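Local coordinates for protein bifunctional cytochrome P450/NADPH--P450 reductase (Deinococcus aerius, PDB 7F3H) that probably hydroxylates organic substrates at a heme iron, using electrons that its fused reductase takes from NADPH, as self-sufficient cytochromes P450 do, at residues T331-A336 with L442-E447. Numbering follows the deposited sequence.
Sequences TIPNYA and LTIKPE. With HEM (protoporphyrin IX containing Fe), chain E.
Thr331 and Ile444 are tied by the one hydrogen bond between the segments: Ile444 N donates to Thr331 O over 3.0 Å, a backbone bond that ties the start of the loop to strand 444-446. The CA-H of Thr443 adds a weaker contact to this oxygen. Apolar groups fill in around the bond. The ring-locked Pro333 and the beta-branched Ile444 bring broad apolar surfaces side by side, Pro333 CG lying 3.9 Å from Ile444 CG2, while the methyl CG2 of Thr443 meets Ile332 CG1. With CG1 anti to its carbonyl carbon (chi1 -57°), Ile332 extends CD1 to within 3.7 Å of HEM C1D, a purely hydrocarbon end, as suits contact with the porphyrin. Thr331 OG1 is hydrogen-bonded to Thr271 O of helix 254-285, which anchors the loop beside the heme vinyl group. Further along, Tyr335 sets CE2 3.7 Å from the heme methyl CMD and CD1 3.6 Å from the propionate oxygen HEM O2D, and hydrogen-bonds through OH to Lys396 O; a glycine here would probably leave that carbonyl without its donor and the methyl without its aromatic neighbour. The loop thus offers the heme a mostly apolar edge, while one backbone bond and apolar contacts hold its first residues against 442-447.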
# COMPACT_ATOMS: atom_id res chain seq x y z
N THR A 331 5.35 0.68 0.50
CA THR A 331 4.61 1.93 0.43
C THR A 331 3.85 2.28 1.71
O THR A 331 3.47 3.44 1.89
CB THR A 331 3.66 1.94 -0.77
OG1 THR A 331 2.77 0.81 -0.72
CG2 THR A 331 4.46 1.86 -2.09
N ILE A 332 3.63 1.33 2.62
CA ILE A 332 3.28 1.74 3.98
C ILE A 332 4.49 1.47 4.85
O ILE A 332 4.69 0.33 5.32
CB ILE A 332 2.03 1.06 4.56
CG1 ILE A 332 0.78 1.26 3.69
CG2 ILE A 332 1.78 1.64 5.94
CD1 ILE A 332 -0.48 0.49 4.20
N PRO A 333 5.35 2.47 5.07
CA PRO A 333 6.68 2.19 5.63
C PRO A 333 6.86 2.36 7.14
O PRO A 333 7.99 2.19 7.62
CB PRO A 333 7.55 3.20 4.87
CG PRO A 333 6.64 4.41 4.69
CD PRO A 333 5.21 3.85 4.58
N ASN A 334 5.84 2.68 7.94
CA ASN A 334 6.11 2.96 9.35
C ASN A 334 4.92 2.63 10.24
O ASN A 334 4.65 3.33 11.22
CB ASN A 334 6.53 4.42 9.57
CG ASN A 334 7.57 4.57 10.66
OD1 ASN A 334 8.25 3.60 11.03
ND2 ASN A 334 7.70 5.78 11.18
N TYR A 335 4.20 1.56 9.90
CA TYR A 335 3.09 1.11 10.72
C TYR A 335 3.59 0.55 12.04
O TYR A 335 4.73 0.05 12.14
CB TYR A 335 2.25 0.09 9.97
CG TYR A 335 2.93 -1.23 9.60
CD1 TYR A 335 2.91 -2.29 10.48
CD2 TYR A 335 3.55 -1.40 8.36
CE1 TYR A 335 3.50 -3.51 10.14
CE2 TYR A 335 4.14 -2.63 8.01
CZ TYR A 335 4.12 -3.68 8.92
OH TYR A 335 4.69 -4.91 8.62
N ALA A 336 2.74 0.65 13.07
CA ALA A 336 3.17 0.48 14.45
C ALA A 336 2.31 -0.52 15.20
O ALA A 336 1.12 -0.72 14.89
CB ALA A 336 3.14 1.80 15.22
N LEU A 442 -0.45 8.81 4.02
CA LEU A 442 -0.65 7.46 4.54
C LEU A 442 0.41 6.52 3.97
O LEU A 442 0.93 5.64 4.68
CB LEU A 442 -2.07 6.96 4.21
CG LEU A 442 -2.61 5.69 4.87
CD1 LEU A 442 -3.21 6.01 6.26
CD2 LEU A 442 -3.64 4.92 3.97
N THR A 443 0.79 6.74 2.71
CA THR A 443 1.73 5.94 1.93
C THR A 443 2.89 6.82 1.48
O THR A 443 2.93 8.02 1.76
CB THR A 443 1.03 5.32 0.72
OG1 THR A 443 0.26 6.34 0.08
CG2 THR A 443 0.09 4.18 1.15
N ILE A 444 3.89 6.20 0.85
CA ILE A 444 4.99 6.90 0.19
C ILE A 444 4.90 6.66 -1.29
O ILE A 444 4.32 5.68 -1.77
CB ILE A 444 6.40 6.55 0.70
CG1 ILE A 444 6.59 5.04 0.65
CG2 ILE A 444 6.70 7.21 2.00
CD1 ILE A 444 8.00 4.60 0.94
N LYS A 445 5.45 7.61 -2.02
CA LYS A 445 5.11 7.56 -3.43
C LYS A 445 6.07 8.45 -4.21
O LYS A 445 6.47 9.50 -3.68
CB LYS A 445 3.61 7.95 -3.43
CG LYS A 445 3.27 9.36 -2.78
CD LYS A 445 1.76 9.38 -2.52
CE LYS A 445 1.46 10.82 -2.27
NZ LYS A 445 2.13 11.41 -1.05
N PRO A 446 6.50 8.06 -5.42
CA PRO A 446 7.33 8.98 -6.23
C PRO A 446 6.47 10.10 -6.80
O PRO A 446 5.34 9.87 -7.22
CB PRO A 446 7.94 8.09 -7.33
CG PRO A 446 7.30 6.81 -7.27
CD PRO A 446 6.44 6.71 -6.03
N GLU A 447 6.97 11.33 -6.67
CA GLU A 447 6.22 12.51 -7.06
C GLU A 447 6.90 13.15 -8.26
O GLU A 447 8.12 13.09 -8.39
CB GLU A 447 6.14 13.47 -5.87
CG GLU A 447 4.94 14.38 -5.84
CD GLU A 447 4.97 15.30 -4.64
OE1 GLU A 447 6.07 15.46 -4.08
OE2 GLU A 447 3.90 15.77 -4.20
CHA HEM E . -3.62 -3.89 5.59
CHB HEM E . -6.58 -3.94 1.74
CHC HEM E . -2.73 -3.27 -1.19
CHD HEM E . 0.16 -2.93 2.69
C1A HEM E . -4.74 -3.97 4.81
C2A HEM E . -6.10 -4.10 5.29
C3A HEM E . -6.93 -4.15 4.24
C4A HEM E . -6.12 -3.97 3.04
CMA HEM E . -8.47 -4.30 4.29
CAA HEM E . -6.47 -4.27 6.77
CBA HEM E . -6.53 -5.78 7.05
CGA HEM E . -6.97 -6.09 8.49
O1A HEM E . -7.86 -6.97 8.62
O2A HEM E . -6.57 -5.43 9.49
C1B HEM E . -5.80 -3.80 0.60
C2B HEM E . -6.28 -3.84 -0.78
C3B HEM E . -5.20 -3.70 -1.57
C4B HEM E . -4.04 -3.50 -0.73
CMB HEM E . -7.74 -4.09 -1.19
CAB HEM E . -5.09 -3.59 -3.11
CBB HEM E . -6.12 -3.51 -3.95
C1C HEM E . -1.61 -3.10 -0.40
C2C HEM E . -0.22 -2.92 -0.86
C3C HEM E . 0.53 -2.82 0.25
C4C HEM E . -0.31 -2.97 1.40
CMC HEM E . 0.23 -2.83 -2.35
CAC HEM E . 2.02 -2.63 0.45
CBC HEM E . 2.87 -2.56 -0.56
C1D HEM E . -0.61 -3.15 3.81
C2D HEM E . -0.14 -3.10 5.20
C3D HEM E . -1.19 -3.37 5.97
C4D HEM E . -2.36 -3.59 5.14
CMD HEM E . 1.30 -2.80 5.69
CAD HEM E . -1.14 -3.41 7.49
CBD HEM E . -1.40 -1.98 7.89
CGD HEM E . -1.25 -1.80 9.36
O1D HEM E . -1.80 -0.77 9.82
O2D HEM E . -0.61 -2.65 10.05
NA HEM E . -4.80 -3.86 3.43
NB HEM E . -4.44 -3.61 0.59
NC HEM E . -1.61 -3.10 0.99
ND HEM E . -1.96 -3.46 3.82
FE HEM E . -3.15 -3.62 2.25